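Local coordinates for kelch domain-containing protein (Colletotrichum graminicola M1.001, PDB 5C86) that probably oxidises alcohols as a copper-dependent enzyme of the galactose oxidase and glyoxal oxidase family, at residues Cys162-Lys165 with Pro166-Met169. Numbering follows the deposited sequence.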
ATOM      1  N   CYS A 162       2.812 -15.950  17.768  1.00 19.25           N
ATOM      2  CA  CYS A 162       2.689 -15.570  16.306  1.00 18.67           C
ATOM      3  C   CYS A 162       3.745 -16.211  15.414  1.00 18.88           C
ATOM      4  O   CYS A 162       4.584 -15.541  14.851  1.00 20.67           O
ATOM      5  CB  CYS A 162       2.775 -14.054  16.157  1.00 17.75           C
ATOM      6  SG  CYS A 162       1.578 -13.105  17.112  1.00 21.29           S
ATOM      7  N   PRO A 163       3.700 -17.550  15.293  1.00 20.95           N
ATOM      8  CA  PRO A 163       4.537 -18.292  14.449  1.00 19.77           C
ATOM      9  C   PRO A 163       4.178 -18.055  13.003  1.00 16.85           C
ATOM     10  O   PRO A 163       2.997 -17.849  12.672  1.00 19.29           O
ATOM     11  CB  PRO A 163       4.159 -19.754  14.816  1.00 20.29           C
ATOM     12  CG  PRO A 163       2.761 -19.706  15.228  1.00 21.34           C
ATOM     13  CD  PRO A 163       2.744 -18.418  16.018  1.00 20.86           C
ATOM     14  N   VAL A 164       5.173 -18.121  12.143  1.00 18.38           N
ATOM     15  CA  VAL A 164       4.928 -18.010  10.730  1.00 17.10           C
ATOM     16  C   VAL A 164       4.316 -19.254  10.107  1.00 19.97           C
ATOM     17  O   VAL A 164       3.703 -19.178   9.032  1.00 18.12           O
ATOM     18  CB  VAL A 164       6.199 -17.532   9.982  1.00 18.04           C
ATOM     19  CG1 VAL A 164       7.244 -18.621   9.881  1.00 18.80           C
ATOM     20  CG2 VAL A 164       5.856 -16.997   8.613  1.00 18.30           C
ATOM     21  N   LYS A 165       4.536 -20.458  10.684  1.00 19.40           N
ATOM     22  CA  LYS A 165       4.082 -21.667  10.035  1.00 20.61           C
ATOM     23  C   LYS A 165       2.698 -21.655   9.452  1.00 18.60           C
ATOM     24  O   LYS A 165       2.545 -22.066   8.276  1.00 19.53           O
ATOM     25  CB  LYS A 165       4.237 -22.903  10.958  1.00 22.86           C
ATOM     26  CG  LYS A 165       4.008 -24.257  10.280  1.00 25.93           C
ATOM     27  CD  LYS A 165       4.256 -25.379  11.367  0.85 29.82           C
ATOM     28  CE  LYS A 165       3.859 -26.747  10.873  0.60 31.66           C
ATOM     29  NZ  LYS A 165       4.644 -27.096   9.662  0.55 32.51           N
ATOM     30  N   PRO A 166       1.646 -21.156  10.200  1.00 18.41           N
ATOM     31  CA  PRO A 166       0.270 -21.230   9.692  1.00 18.53           C
ATOM     32  C   PRO A 166       0.086 -20.531   8.315  1.00 16.56           C
ATOM     33  O   PRO A 166      -0.798 -20.903   7.595  1.00 17.00           O
ATOM     34  CB  PRO A 166      -0.591 -20.533  10.778  1.00 21.36           C
ATOM     35  CG  PRO A 166       0.237 -20.611  11.987  1.00 22.08           C
ATOM     36  CD  PRO A 166       1.670 -20.654  11.586  1.00 20.21           C
ATOM     37  N   LEU A 167       0.881 -19.499   8.043  1.00 17.63           N
ATOM     38  CA  LEU A 167       0.679 -18.737   6.738  1.00 16.74           C
ATOM     39  C   LEU A 167       1.564 -19.231   5.635  1.00 17.92           C
ATOM     40  O   LEU A 167       1.373 -18.812   4.491  1.00 17.01           O
ATOM     41  CB  LEU A 167       0.898 -17.247   6.978  1.00 16.23           C
ATOM     42  CG  LEU A 167       2.308 -16.722   7.319  1.00 15.45           C
ATOM     43  CD1 LEU A 167       3.291 -16.727   6.172  1.00 17.91           C
ATOM     44  CD2 LEU A 167       2.176 -15.307   7.875  1.00 17.44           C
ATOM     45  N   VAL A 168       2.470 -20.199   5.837  1.00 16.64           N
ATOM     46  CA  VAL A 168       3.405 -20.521   4.768  1.00 17.14           C
ATOM     47  C   VAL A 168       2.648 -21.213   3.624  1.00 17.69           C
ATOM     48  O   VAL A 168       1.823 -22.115   3.794  1.00 17.33           O
ATOM     49  CB  VAL A 168       4.533 -21.405   5.333  1.00 19.75           C
ATOM     50  CG1 VAL A 168       5.496 -21.897   4.273  1.00 22.35           C
ATOM     51  CG2 VAL A 168       5.266 -20.708   6.462  1.00 19.01           C
ATOM     52  N   MET A 169       2.955 -20.809   2.382  1.00 16.51           N
ATOM     53  CA  MET A 169       2.348 -21.434   1.211  1.00 18.65           C
ATOM     54  C   MET A 169       2.887 -22.865   1.018  1.00 17.65           C
ATOM     55  O   MET A 169       3.939 -23.216   1.528  1.00 18.44           O
ATOM     56  CB  MET A 169       2.734 -20.665  -0.044  1.00 21.80           C
ATOM     57  CG  MET A 169       2.345 -19.206   0.029  1.00 20.89           C
ATOM     58  SD  MET A 169       1.584 -18.667  -1.472  1.00 17.81           S
ATOM     59  CE  MET A 169       2.423 -19.511  -2.822  1.00 18.14           C
TER
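Val164 CG2 packs against the branched end of Leu167, closest to Leu167 CD1 at 3.6 Å. The torsions place both groups there: Val164 CG2 stands opposite its own backbone N, while Leu167 CG is folded between N and the carbonyl carbon (chi1 68°), which also brings CG to 3.3 Å from Val164 O. The backbone makes a short 3-10 segment of two overlapping turns. Leu167 N donates to Val164 O at 3.0 Å with a bent N-H...O angle of 145°; Val168 N reaches Lys165 O at 3.1 Å and is straighter, 168°. Pro166, inside both turns, needs no N-H there; its CD lies 3.3 Å from Pro163 O and 3.9 Å from Pro163 CG, the two rings crossing nearly perpendicularly. Val168 CG2 comes within 3.4 Å of Val164 O.

Further out, Asn145 OD1 accepts from Val164 N and the Tyr201 hydroxyl bonds Pro163 O. The segment connects strands 155-158 and 181-183, touching Ile134 in strand 131-134 of one propeller blade and Tyr201 in strand 197-202 of the next. Two consecutive backbone bonds and the ring-restrained phi of Pro166 are consistent with a compact turn setting Val164 and Leu167 side by side against Ile134.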